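Local atomic coordinates of glycoside Hydrolase (Bacteroides uniformis, PDB entry 5T99), a protein that probably hydrolyses glycosidic bonds of galactose-containing sugars in an agarose-degrading pathway, and binds the inhibitor d-galacto-isofagomine in its pocket. Residues Thr429-Leu434 and Asn460-Gln465; Tyr433-Cys438 and Arg445-Gly450; Thr521-Ile526 and Met625-Tyr630; Val613-His618 and Gly686-Lys691. All coordinates share one frame; numbering follows the deposited sequence.

Following the chain, contacts 1 and 2 open on one helix, 427-441, in the TIM-barrel domain. Contact 2 closes first, where the chain turns back from that helix into strand 447-451. Contact 1 closes later, on residues 460-465 before strand 468-472, so the loop of contact 2 (433-450) nests inside that of contact 1 (429-465). The two share Tyr433 and Leu434 and touch where Gln465 O meets Ala435 CB at 3.1 Å. Contacts 3 and 4 lie farther on and cross, their segments alternating in the order 521-526, 613-618, 625-630, 686-691. They touch where strands 613-616 and 626-633 lie side by side in one sheet. Contact 3 joins a long loop to strand 626-633, and contact 4 packs two sheets together.

Contact 1 (Thr429-Leu434 and Asn460-Gln465); sequences TVAKYL and NNMAQQ
Ala431 and Lys432 of helix 427-441 meet Met462 and Gln465 of the segment that leads towards strand 468-472. The apolar half is small: the methyl of Ala431 points at the other segment, and its CB lies 3.8 Å from Met462 CG. The same CB also comes within 4.1 Å of Gln465 CB, so one methyl touches both residues. Beside it, the chains of Lys432 and Gln465 cross at a slant. There Gln465 OE1 rests against the aliphatic part of the lysine, 3.4 Å from Lys432 CG. The ammonium end leads away from the contact, and Lys432 NZ forms a salt bridge with Asp436 one turn along the helix. The amide of Gln465 is held from its other end, since NE2 donates to Asn461 O at 3.1 Å, a nearly straight bond lying in the amide plane. A bend at chi2 (-57°) folds the side chain back over its own segment, bringing NE2 to that carbonyl while OE1 faces the lysine. Behind these groups, Met462 also packs on Pro457 and Gln465 on Phe428. No hydrogen bond joins the two segments. The arrangement is side-chain packing on the outer helical layer of a TIM barrel, between a barrel helix and the connection into a following strand.

Contact 2 (Tyr433-Cys438 and Arg445-Gly450); sequences YLADIC and RPSTCG. With EDO (1,2-ethanediol), chain J.
Ser447 OG lies 2.7 Å from the oxygen of a water that in turn donates to Ala435 O at 2.9 Å. This bridge joins the helix and second strand of a beta-alpha-beta unit in the TIM barrel, made of strand 409-416, helix 427-441 and strand 447-451. The water spans the gap between a helix carbonyl and the start of the strand, where no direct hydrogen bond joins the segments. The rest of the meeting is sparse, limited to two van der Waals approaches. Ser447 CB faces Cys438 CB at 4.2 Å, while its hydroxyl oxygen passes 4.1 Å from Ala435 CB, so the serine touches two residues almost one turn apart on the helix. A chi1 of 62° sets OG between the backbone N and the carbonyl carbon, where it meets the bridging water. All three touching residues are buried. The strand itself is fixed from both sides by parallel neighbours: Ser447 and Cys449 bond to Ile468 and Gly470, and Thr448 to Trp412 and Ile414. Cys438 also packs on Trp412, bringing the first strand of the unit against the same helix. Just before the strand, Arg445 turns its end away from the helix, its chain extended from CG to NE. Its guanidinium forms a salt bridge with Asp442 and donates to the carbonyls of Arg404, His406 and Val409. At one edge, near the guanidinium plane, Arg445 NH2 makes a weak hydrogen bond of 3.3 Å to O1 of an ethanediol, probably from the crystallisation liquor.

Contact 3 (Thr521-Ile526 and Met625-Tyr630); sequences TSYDLI and MNIPVY
Tyr523 carries this contact, reaching from a loop turn to Pro628 and Tyr630 on strand 626-633. Its tight part begins at the phenol end, where Tyr523 OH donates to Pro628 O at 2.6 Å. The donor lies in the carbonyl plane, on a lone pair of that oxygen, with a C=O...donor angle of 144°. The hydroxyl also sits against the proline ring, 3.5 Å from Pro628 CD, and the two side chains cross at about a right angle. Farther back, the tyrosine ring turns its edge to the face of Tyr630 in a T-shaped stack, with planes at 84° and centroids 5.2 Å apart. The closest approach within this pair is Tyr523 CD1 to Tyr630 CE1 at 3.5 Å; Tyr523 CE1 stands over the Tyr630 face, displaced towards its rim. Thus one ring presents its hydroxyl to the strand backbone and its edge to an aromatic neighbour. Tyr523 is the third residue of a type I turn from Thr521 to Asp524, whose closing bond from Asp524 N to Thr521 O is weak. The looser side lies along the rest of the loop. Leu525 points towards the strand, but its CD2 stays 5.4 Å from Tyr630 OH and the side chain packs on Ile659, while Ile526 is exposed. Outside the contact, Arg676 bonds to the carbonyls of Tyr523 and Asp524. Tyr523 also packs on Leu616 and Pro617, at the end of strand 613-616, and Tyr630 lies against Leu616 and strand 657-660, placing the loop between strand 490-495 and helix 534-543 over a neighbouring beta domain.

Contact 4 (Val613-His618 and Gly686-Lys691); sequences VHILPH and GELTVK
Strands 613-616 and 687-691 run roughly antiparallel, their directions 149° apart, but their axes come no closer than 7.8 Å and no backbone hydrogen bond joins them. Side chains fill the interval instead. Val613 and Val690 reach towards each other tip to tip, with Val613 CG2 3.8 Å from Val690 CG2. Val690 CG1 lies between two residues of the facing strand, 3.9 Å from Val613 CG2 and 4.0 Å from Ile615 CB. Ile615 then extends beyond it to Leu688, where Ile615 CD1 meets Leu688 CD2 at 3.9 Å. Its CG1 stands opposite the backbone N (chi1 -177°) and chi2 is also extended (164°), which carries the terminal methyl across to the leucine. All four residues are buried, and the atoms that meet across the contact are all carbons. Leu640 touches Ile615, Leu688 and Val690, while Ile705 packs on Ile615, so strands 637-642 and 699-706 complete the same core. Strand 613-616 belongs to a three-stranded antiparallel sheet with 626-633 and 677-682, whereas 687-693 lies in a separate four-stranded antiparallel sheet. Such face-to-face packing of two antiparallel sheets is the hallmark of a beta sandwich.

Contact 1 (Thr429-Leu434 and Asn460-Gln465)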
loop_
_atom_site.group_PDB
_atom_site.type_symbol
_atom_site.label_atom_id
_atom_site.label_comp_id
_atom_site.label_asym_id
_atom_site.label_seq_id
_atom_site.Cartn_x
_atom_site.Cartn_y
_atom_site.Cartn_z
ATOM N N THR A 429 -7.921 2.159 -28.923
ATOM C CA THR A 429 -7.827 3.631 -28.986
ATOM C C THR A 429 -7.840 4.296 -27.612
ATOM O O THR A 429 -7.168 5.312 -27.404
ATOM C CB THR A 429 -8.933 4.253 -29.869
ATOM O OG1 THR A 429 -10.213 4.082 -29.249
ATOM C CG2 THR A 429 -8.931 3.606 -31.271
ATOM N N VAL A 430 -8.580 3.711 -26.677
ATOM C CA VAL A 430 -8.644 4.229 -25.315
ATOM C C VAL A 430 -7.307 3.925 -24.630
ATOM O O VAL A 430 -6.757 4.784 -23.943
ATOM C CB VAL A 430 -9.857 3.668 -24.525
ATOM C CG1 VAL A 430 -9.957 4.319 -23.152
ATOM C CG2 VAL A 430 -11.162 3.896 -25.282
ATOM N N ALA A 431 -6.761 2.728 -24.853
ATOM C CA ALA A 431 -5.431 2.399 -24.351
ATOM C C ALA A 431 -4.341 3.349 -24.888
ATOM O O ALA A 431 -3.499 3.836 -24.123
ATOM C CB ALA A 431 -5.077 0.965 -24.690
ATOM N N LYS A 432 -4.343 3.589 -26.201
ATOM C CA LYS A 432 -3.388 4.534 -26.802
ATOM C C LYS A 432 -3.499 5.939 -26.166
ATOM O O LYS A 432 -2.498 6.547 -25.792
ATOM C CB LYS A 432 -3.594 4.621 -28.314
ATOM C CG LYS A 432 -2.506 5.389 -29.051
ATOM C CD LYS A 432 -2.837 5.533 -30.522
ATOM C CE LYS A 432 -1.755 6.286 -31.270
ATOM N NZ LYS A 432 -1.634 7.702 -30.802
ATOM N N TYR A 433 -4.732 6.416 -26.040
ATOM C CA TYR A 433 -5.031 7.714 -25.447
ATOM C C TYR A 433 -4.354 7.896 -24.086
ATOM O O TYR A 433 -3.697 8.919 -23.846
ATOM C CB TYR A 433 -6.564 7.881 -25.367
ATOM C CG TYR A 433 -7.075 8.963 -24.456
ATOM C CD1 TYR A 433 -6.878 10.309 -24.750
ATOM C CD2 TYR A 433 -7.778 8.645 -23.305
ATOM C CE1 TYR A 433 -7.366 11.311 -23.910
ATOM C CE2 TYR A 433 -8.266 9.635 -22.461
ATOM C CZ TYR A 433 -8.056 10.961 -22.764
ATOM O OH TYR A 433 -8.561 11.926 -21.917
ATOM N N LEU A 434 -4.504 6.899 -23.217
ATOM C CA LEU A 434 -3.899 6.931 -21.884
ATOM C C LEU A 434 -2.390 6.739 -21.935
ATOM O O LEU A 434 -1.667 7.392 -21.201
ATOM C CB LEU A 434 -4.519 5.865 -20.970
ATOM C CG LEU A 434 -6.008 6.064 -20.690
ATOM C CD1 LEU A 434 -6.597 4.820 -20.039
ATOM C CD2 LEU A 434 -6.257 7.312 -19.841
ATOM N N ASN A 460 -6.361 -7.810 -30.532
ATOM C CA ASN A 460 -7.076 -6.580 -30.835
ATOM C C ASN A 460 -6.195 -5.314 -30.788
ATOM O O ASN A 460 -6.714 -4.207 -30.620
ATOM C CB ASN A 460 -8.241 -6.410 -29.855
ATOM C CG ASN A 460 -9.236 -7.557 -29.899
ATOM O OD1 ASN A 460 -9.190 -8.403 -30.778
ATOM N ND2 ASN A 460 -10.137 -7.589 -28.924
ATOM N N ASN A 461 -4.872 -5.469 -30.906
ATOM C CA ASN A 461 -3.955 -4.317 -30.996
ATOM C C ASN A 461 -3.954 -3.419 -29.741
ATOM O O ASN A 461 -3.584 -2.268 -29.837
ATOM C CB ASN A 461 -4.287 -3.504 -32.269
ATOM C CG ASN A 461 -3.166 -2.584 -32.717
ATOM O OD1 ASN A 461 -1.971 -2.903 -32.638
ATOM N ND2 ASN A 461 -3.561 -1.428 -33.219
ATOM N N MET A 462 -4.354 -3.948 -28.571
ATOM C CA MET A 462 -4.379 -3.172 -27.314
ATOM C C MET A 462 -3.065 -3.279 -26.546
ATOM O O MET A 462 -2.480 -2.270 -26.172
ATOM C CB MET A 462 -5.532 -3.594 -26.398
ATOM C CG MET A 462 -5.587 -2.807 -25.090
ATOM S SD MET A 462 -7.003 -3.163 -24.022
ATOM C CE MET A 462 -8.269 -2.142 -24.768
ATOM N N ALA A 463 -2.624 -4.512 -26.297
ATOM C CA ALA A 463 -1.346 -4.800 -25.615
ATOM C C ALA A 463 -0.134 -4.059 -26.219
ATOM O O ALA A 463 0.814 -3.717 -25.511
ATOM C CB ALA A 463 -1.094 -6.298 -25.611
ATOM N N GLN A 464 -0.203 -3.778 -27.517
ATOM C CA GLN A 464 0.858 -3.087 -28.228
ATOM C C GLN A 464 0.888 -1.567 -27.982
ATOM O O GLN A 464 1.848 -0.912 -28.365
ATOM C CB GLN A 464 0.732 -3.362 -29.734
ATOM C CG GLN A 464 0.967 -4.817 -30.159
ATOM C CD GLN A 464 -0.210 -5.764 -29.904
ATOM O OE1 GLN A 464 -1.315 -5.344 -29.550
ATOM N NE2 GLN A 464 0.039 -7.058 -30.066
ATOM N N GLN A 465 -0.147 -1.010 -27.360
ATOM C CA GLN A 465 -0.246 0.434 -27.138
ATOM C C GLN A 465 0.446 0.908 -25.872
ATOM O O GLN A 465 0.616 2.095 -25.688
ATOM C CB GLN A 465 -1.712 0.855 -27.060
ATOM C CG GLN A 465 -2.542 0.494 -28.271
ATOM C CD GLN A 465 -1.992 1.061 -29.568
ATOM O OE1 GLN A 465 -1.493 2.184 -29.622
ATOM N NE2 GLN A 465 -2.076 0.270 -30.618
#

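Contact 2 (Tyr433-Cys438 and Arg445-Gly450)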
loop_
_atom_site.group_PDB
_atom_site.type_symbol
_atom_site.label_atom_id
_atom_site.label_comp_id
_atom_site.label_asym_id
_atom_site.label_seq_id
_atom_site.Cartn_x
_atom_site.Cartn_y
_atom_site.Cartn_z
ATOM N N TYR A 433 -4.732 6.416 -26.040
ATOM C CA TYR A 433 -5.031 7.714 -25.447
ATOM C C TYR A 433 -4.354 7.896 -24.086
ATOM O O TYR A 433 -3.697 8.919 -23.846
ATOM C CB TYR A 433 -6.564 7.881 -25.367
ATOM C CG TYR A 433 -7.075 8.963 -24.456
ATOM C CD1 TYR A 433 -6.878 10.309 -24.750
ATOM C CD2 TYR A 433 -7.778 8.645 -23.305
ATOM C CE1 TYR A 433 -7.366 11.311 -23.910
ATOM C CE2 TYR A 433 -8.266 9.635 -22.461
ATOM C CZ TYR A 433 -8.056 10.961 -22.764
ATOM O OH TYR A 433 -8.561 11.926 -21.917
ATOM N N LEU A 434 -4.504 6.899 -23.217
ATOM C CA LEU A 434 -3.899 6.931 -21.884
ATOM C C LEU A 434 -2.390 6.739 -21.935
ATOM O O LEU A 434 -1.667 7.392 -21.201
ATOM C CB LEU A 434 -4.519 5.865 -20.970
ATOM C CG LEU A 434 -6.008 6.064 -20.690
ATOM C CD1 LEU A 434 -6.597 4.820 -20.039
ATOM C CD2 LEU A 434 -6.257 7.312 -19.841
ATOM N N ALA A 435 -1.923 5.838 -22.790
ATOM C CA ALA A 435 -0.494 5.635 -22.954
ATOM C C ALA A 435 0.213 6.876 -23.502
ATOM O O ALA A 435 1.347 7.138 -23.114
ATOM C CB ALA A 435 -0.222 4.437 -23.841
ATOM N N ASP A 436 -0.437 7.623 -24.405
ATOM C CA ASP A 436 0.174 8.843 -24.961
ATOM C C ASP A 436 0.386 9.913 -23.897
ATOM O O ASP A 436 1.424 10.556 -23.885
ATOM C CB ASP A 436 -0.638 9.421 -26.124
ATOM C CG ASP A 436 -0.593 8.553 -27.372
ATOM O OD1 ASP A 436 0.277 7.653 -27.473
ATOM O OD2 ASP A 436 -1.459 8.769 -28.259
ATOM N N ILE A 437 -0.590 10.069 -22.999
ATOM C CA ILE A 437 -0.475 10.964 -21.835
ATOM C C ILE A 437 0.686 10.566 -20.919
ATOM O O ILE A 437 1.410 11.441 -20.453
ATOM C CB ILE A 437 -1.791 11.020 -21.041
ATOM C CG1 ILE A 437 -2.863 11.749 -21.852
ATOM C CG2 ILE A 437 -1.614 11.717 -19.697
ATOM C CD1 ILE A 437 -4.266 11.312 -21.476
ATOM N N CYS A 438 0.866 9.268 -20.674
ATOM C CA CYS A 438 2.044 8.786 -19.932
ATOM C C CYS A 438 3.353 9.224 -20.601
ATOM O O CYS A 438 4.257 9.741 -19.932
ATOM C CB CYS A 438 2.035 7.266 -19.763
ATOM S SG CYS A 438 0.693 6.632 -18.739
ATOM N N ARG A 445 9.600 6.599 -17.504
ATOM C CA ARG A 445 9.004 5.390 -16.951
ATOM C C ARG A 445 8.023 4.819 -17.960
ATOM O O ARG A 445 7.246 5.572 -18.545
ATOM C CB ARG A 445 8.247 5.717 -15.670
ATOM C CG ARG A 445 9.118 6.136 -14.493
ATOM C CD ARG A 445 8.250 6.406 -13.273
ATOM N NE ARG A 445 8.995 6.935 -12.132
ATOM C CZ ARG A 445 9.390 8.197 -11.969
ATOM N NH1 ARG A 445 9.140 9.132 -12.880
ATOM N NH2 ARG A 445 10.063 8.528 -10.866
ATOM N N PRO A 446 8.052 3.491 -18.174
ATOM C CA PRO A 446 7.130 2.888 -19.142
ATOM C C PRO A 446 5.685 2.825 -18.683
ATOM O O PRO A 446 5.419 2.776 -17.481
ATOM C CB PRO A 446 7.680 1.470 -19.309
ATOM C CG PRO A 446 8.416 1.206 -18.050
ATOM C CD PRO A 446 9.057 2.509 -17.717
ATOM N N SER A 447 4.766 2.839 -19.650
ATOM C CA SER A 447 3.362 2.548 -19.400
ATOM C C SER A 447 3.143 1.041 -19.392
ATOM O O SER A 447 3.880 0.282 -20.017
ATOM C CB SER A 447 2.494 3.173 -20.484
ATOM O OG SER A 447 2.798 2.639 -21.763
ATOM N N THR A 448 2.104 0.614 -18.694
ATOM C CA THR A 448 1.718 -0.785 -18.661
ATOM C C THR A 448 0.213 -0.885 -18.422
ATOM O O THR A 448 -0.477 0.134 -18.276
ATOM C CB THR A 448 2.522 -1.538 -17.573
ATOM O OG1 THR A 448 2.324 -2.958 -17.674
ATOM C CG2 THR A 448 2.128 -1.061 -16.187
ATOM N N CYS A 449 -0.281 -2.121 -18.392
ATOM C CA CYS A 449 -1.696 -2.403 -18.191
ATOM C C CYS A 449 -1.835 -3.868 -17.796
ATOM O O CYS A 449 -0.999 -4.698 -18.176
ATOM C CB CYS A 449 -2.486 -2.100 -19.477
ATOM S SG CYS A 449 -4.282 -1.988 -19.285
ATOM N N GLY A 450 -2.873 -4.180 -17.021
ATOM C CA GLY A 450 -3.116 -5.554 -16.540
ATOM C C GLY A 450 -4.227 -6.217 -17.331
ATOM O O GLY A 450 -5.387 -5.819 -17.206
HETATM C C1 EDO J . 13.144 10.106 -10.487
HETATM O O1 EDO J . 12.173 11.003 -11.085
HETATM C C2 EDO J . 13.964 10.771 -9.375
HETATM O O2 EDO J . 13.748 10.164 -8.083
HETATM O O HOH W 1 3.266 4.984 -23.080
#

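Contact 3 (Thr521-Ile526 and Met625-Tyr630)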
loop_
_atom_site.group_PDB
_atom_site.type_symbol
_atom_site.label_atom_id
_atom_site.label_comp_id
_atom_site.label_asym_id
_atom_site.label_seq_id
_atom_site.Cartn_x
_atom_site.Cartn_y
_atom_site.Cartn_z
ATOM N N THR A 521 -9.428 -23.947 3.266
ATOM C CA THR A 521 -8.253 -24.739 3.662
ATOM C C THR A 521 -6.920 -23.983 3.452
ATOM O O THR A 521 -6.657 -23.439 2.360
ATOM C CB THR A 521 -8.222 -26.124 2.950
ATOM O OG1 THR A 521 -7.221 -26.963 3.542
ATOM C CG2 THR A 521 -7.954 -25.998 1.456
ATOM N N SER A 522 -6.099 -23.965 4.512
ATOM C CA SER A 522 -4.739 -23.392 4.484
ATOM C C SER A 522 -3.681 -24.358 3.912
ATOM O O SER A 522 -2.473 -24.097 4.014
ATOM C CB SER A 522 -4.339 -22.906 5.891
ATOM O OG SER A 522 -3.232 -22.026 5.863
ATOM N N TYR A 523 -4.126 -25.465 3.305
ATOM C CA TYR A 523 -3.265 -26.247 2.407
ATOM C C TYR A 523 -3.018 -25.533 1.048
ATOM O O TYR A 523 -2.193 -25.995 0.263
ATOM C CB TYR A 523 -3.825 -27.676 2.197
ATOM C CG TYR A 523 -3.573 -28.629 3.356
ATOM C CD1 TYR A 523 -2.327 -29.227 3.522
ATOM C CD2 TYR A 523 -4.580 -28.943 4.280
ATOM C CE1 TYR A 523 -2.076 -30.104 4.568
ATOM C CE2 TYR A 523 -4.342 -29.824 5.334
ATOM C CZ TYR A 523 -3.085 -30.402 5.474
ATOM O OH TYR A 523 -2.825 -31.267 6.511
ATOM N N ASP A 524 -3.727 -24.428 0.780
ATOM C CA ASP A 524 -3.503 -23.574 -0.400
ATOM C C ASP A 524 -3.674 -24.339 -1.709
ATOM O O ASP A 524 -2.724 -24.523 -2.483
ATOM C CB ASP A 524 -2.148 -22.841 -0.331
ATOM C CG ASP A 524 -2.108 -21.793 0.772
ATOM O OD1 ASP A 524 -3.100 -21.054 0.942
ATOM O OD2 ASP A 524 -1.083 -21.686 1.475
ATOM N N LEU A 525 -4.911 -24.807 -1.893
ATOM C CA LEU A 525 -5.389 -25.483 -3.099
ATOM C C LEU A 525 -6.565 -24.758 -3.803
ATOM O O LEU A 525 -6.716 -24.871 -5.019
ATOM C CB LEU A 525 -5.859 -26.905 -2.739
ATOM C CG LEU A 525 -4.889 -28.045 -2.382
ATOM C CD1 LEU A 525 -3.484 -27.819 -2.918
ATOM C CD2 LEU A 525 -4.861 -28.324 -0.890
ATOM N N ILE A 526 -7.387 -24.029 -3.049
ATOM C CA ILE A 526 -8.699 -23.584 -3.512
ATOM C C ILE A 526 -8.640 -22.123 -3.964
ATOM O O ILE A 526 -7.854 -21.337 -3.436
ATOM C CB ILE A 526 -9.750 -23.731 -2.371
ATOM C CG1 ILE A 526 -9.805 -25.181 -1.843
ATOM C CG2 ILE A 526 -11.131 -23.241 -2.801
ATOM C CD1 ILE A 526 -10.070 -26.249 -2.889
ATOM N N MET A 625 -6.585 -40.499 12.604
ATOM C CA MET A 625 -6.506 -39.639 11.407
ATOM C C MET A 625 -5.116 -39.710 10.791
ATOM O O MET A 625 -4.116 -39.810 11.499
ATOM C CB MET A 625 -6.827 -38.171 11.739
ATOM C CG MET A 625 -8.257 -37.912 12.186
ATOM S SD MET A 625 -8.489 -36.258 12.871
ATOM C CE MET A 625 -8.609 -35.291 11.365
ATOM N N ASN A 626 -5.075 -39.675 9.465
ATOM C CA ASN A 626 -3.831 -39.537 8.718
ATOM C C ASN A 626 -3.706 -38.049 8.379
ATOM O O ASN A 626 -4.574 -37.497 7.723
ATOM C CB ASN A 626 -3.861 -40.405 7.451
ATOM C CG ASN A 626 -2.474 -40.672 6.891
ATOM O OD1 ASN A 626 -1.934 -39.878 6.109
ATOM N ND2 ASN A 626 -1.888 -41.801 7.291
ATOM N N ILE A 627 -2.649 -37.408 8.869
ATOM C CA ILE A 627 -2.439 -35.976 8.694
ATOM C C ILE A 627 -1.441 -35.764 7.554
ATOM O O ILE A 627 -0.296 -36.235 7.645
ATOM C CB ILE A 627 -1.890 -35.330 9.986
ATOM C CG1 ILE A 627 -2.740 -35.727 11.216
ATOM C CG2 ILE A 627 -1.810 -33.810 9.846
ATOM C CD1 ILE A 627 -4.211 -35.380 11.129
ATOM N N PRO A 628 -1.871 -35.095 6.457
ATOM C CA PRO A 628 -0.877 -34.696 5.456
ATOM C C PRO A 628 -0.037 -33.562 6.033
ATOM O O PRO A 628 -0.598 -32.561 6.484
ATOM C CB PRO A 628 -1.723 -34.218 4.259
ATOM C CG PRO A 628 -3.136 -34.556 4.581
ATOM C CD PRO A 628 -3.235 -34.688 6.065
ATOM N N VAL A 629 1.279 -33.740 6.068
ATOM C CA VAL A 629 2.169 -32.743 6.662
ATOM C C VAL A 629 3.034 -32.173 5.555
ATOM O O VAL A 629 3.737 -32.910 4.868
ATOM C CB VAL A 629 3.027 -33.329 7.813
ATOM C CG1 VAL A 629 4.159 -32.385 8.216
ATOM C CG2 VAL A 629 2.143 -33.616 9.018
ATOM N N TYR A 630 2.956 -30.854 5.396
ATOM C CA TYR A 630 3.674 -30.111 4.367
ATOM C C TYR A 630 4.777 -29.288 5.029
ATOM O O TYR A 630 4.593 -28.744 6.127
ATOM C CB TYR A 630 2.694 -29.208 3.618
ATOM C CG TYR A 630 1.771 -29.897 2.608
ATOM C CD1 TYR A 630 0.867 -29.144 1.858
ATOM C CD2 TYR A 630 1.814 -31.282 2.370
ATOM C CE1 TYR A 630 0.018 -29.739 0.929
ATOM C CE2 TYR A 630 0.985 -31.876 1.432
ATOM C CZ TYR A 630 0.086 -31.102 0.718
ATOM O OH TYR A 630 -0.744 -31.693 -0.197
#

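Contact 4 (Val613-His618 and Gly686-Lys691)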
loop_
_atom_site.group_PDB
_atom_site.type_symbol
_atom_site.label_atom_id
_atom_site.label_comp_id
_atom_site.label_asym_id
_atom_site.label_seq_id
_atom_site.Cartn_x
_atom_site.Cartn_y
_atom_site.Cartn_z
ATOM N N VAL A 613 12.502 -22.819 7.388
ATOM C CA VAL A 613 11.706 -24.010 7.291
ATOM C C VAL A 613 10.414 -23.690 8.026
ATOM O O VAL A 613 10.415 -22.942 9.017
ATOM C CB VAL A 613 12.456 -25.239 7.866
ATOM C CG1 VAL A 613 12.624 -25.130 9.377
ATOM C CG2 VAL A 613 11.748 -26.532 7.496
ATOM N N HIS A 614 9.312 -24.198 7.498
ATOM C CA HIS A 614 8.003 -23.984 8.103
ATOM C C HIS A 614 7.172 -25.238 7.891
ATOM O O HIS A 614 7.274 -25.885 6.842
ATOM C CB HIS A 614 7.325 -22.754 7.494
ATOM C CG HIS A 614 5.888 -22.590 7.876
ATOM N ND1 HIS A 614 5.490 -21.885 8.991
ATOM C CD2 HIS A 614 4.752 -23.009 7.270
ATOM C CE1 HIS A 614 4.171 -21.887 9.064
ATOM N NE2 HIS A 614 3.699 -22.560 8.029
ATOM N N ILE A 615 6.357 -25.556 8.890
ATOM C CA ILE A 615 5.620 -26.806 8.935
ATOM C C ILE A 615 4.135 -26.492 9.126
ATOM O O ILE A 615 3.766 -25.494 9.771
ATOM C CB ILE A 615 6.180 -27.759 10.026
ATOM C CG1 ILE A 615 5.436 -29.092 10.015
ATOM C CG2 ILE A 615 6.107 -27.132 11.413
ATOM C CD1 ILE A 615 6.151 -30.192 10.772
ATOM N N LEU A 616 3.305 -27.322 8.502
ATOM C CA LEU A 616 1.861 -27.268 8.669
ATOM C C LEU A 616 1.289 -28.686 8.482
ATOM O O LEU A 616 1.901 -29.494 7.773
ATOM C CB LEU A 616 1.220 -26.215 7.733
ATOM C CG LEU A 616 1.314 -26.083 6.197
ATOM C CD1 LEU A 616 2.730 -26.151 5.660
ATOM C CD2 LEU A 616 0.405 -27.055 5.466
ATOM N N PRO A 617 0.156 -29.018 9.111
ATOM C CA PRO A 617 -0.694 -28.118 9.906
ATOM C C PRO A 617 -0.243 -28.025 11.361
ATOM O O PRO A 617 0.912 -28.304 11.648
ATOM C CB PRO A 617 -2.076 -28.777 9.786
ATOM C CG PRO A 617 -1.774 -30.215 9.656
ATOM C CD PRO A 617 -0.521 -30.295 8.832
ATOM N N HIS A 618 -1.135 -27.586 12.251
ATOM C CA HIS A 618 -0.986 -27.805 13.701
ATOM C C HIS A 618 -0.996 -29.307 14.054
ATOM O O HIS A 618 -1.253 -30.163 13.193
ATOM C CB HIS A 618 -2.072 -27.043 14.510
ATOM C CG HIS A 618 -3.492 -27.494 14.257
ATOM N ND1 HIS A 618 -4.486 -26.616 13.876
ATOM C CD2 HIS A 618 -4.089 -28.710 14.344
ATOM C CE1 HIS A 618 -5.628 -27.268 13.739
ATOM N NE2 HIS A 618 -5.414 -28.542 14.014
ATOM N N GLY A 686 1.807 -35.299 20.840
ATOM C CA GLY A 686 3.127 -34.925 21.373
ATOM C C GLY A 686 3.778 -33.842 20.529
ATOM O O GLY A 686 3.162 -32.797 20.286
ATOM N N GLU A 687 5.011 -34.086 20.070
ATOM C CA GLU A 687 5.761 -33.079 19.316
ATOM C C GLU A 687 6.336 -33.542 17.969
ATOM O O GLU A 687 7.003 -34.571 17.869
ATOM C CB GLU A 687 6.829 -32.413 20.194
ATOM C CG GLU A 687 8.119 -33.176 20.469
ATOM C CD GLU A 687 9.061 -32.393 21.392
ATOM O OE1 GLU A 687 8.685 -31.293 21.881
ATOM O OE2 GLU A 687 10.189 -32.871 21.633
ATOM N N LEU A 688 6.056 -32.734 16.947
ATOM C CA LEU A 688 6.455 -32.976 15.577
ATOM C C LEU A 688 7.534 -31.950 15.192
ATOM O O LEU A 688 7.270 -30.739 15.171
ATOM C CB LEU A 688 5.218 -32.836 14.681
ATOM C CG LEU A 688 5.319 -33.195 13.203
ATOM C CD1 LEU A 688 5.737 -34.642 13.033
ATOM C CD2 LEU A 688 3.985 -32.934 12.523
ATOM N N THR A 689 8.743 -32.427 14.905
ATOM C CA THR A 689 9.881 -31.552 14.649
ATOM C C THR A 689 10.411 -31.732 13.222
ATOM O O THR A 689 10.576 -32.851 12.752
ATOM C CB THR A 689 11.000 -31.807 15.679
ATOM O OG1 THR A 689 10.510 -31.517 16.993
ATOM C CG2 THR A 689 12.217 -30.936 15.401
ATOM N N VAL A 690 10.674 -30.613 12.546
ATOM C CA VAL A 690 11.229 -30.622 11.190
ATOM C C VAL A 690 12.625 -30.022 11.221
ATOM O O VAL A 690 12.845 -28.993 11.855
ATOM C CB VAL A 690 10.341 -29.887 10.149
ATOM C CG1 VAL A 690 10.112 -28.417 10.489
ATOM C CG2 VAL A 690 10.953 -30.020 8.763
ATOM N N LYS A 691 13.552 -30.683 10.537
ATOM C CA LYS A 691 14.923 -30.232 10.440
ATOM C C LYS A 691 15.274 -30.049 8.975
ATOM O O LYS A 691 15.104 -30.975 8.188
ATOM C CB LYS A 691 15.852 -31.252 11.084
ATOM C CG LYS A 691 15.702 -31.323 12.593
ATOM C CD LYS A 691 16.723 -32.259 13.226
ATOM C CE LYS A 691 16.391 -32.489 14.689
ATOM N NZ LYS A 691 17.350 -33.417 15.322
#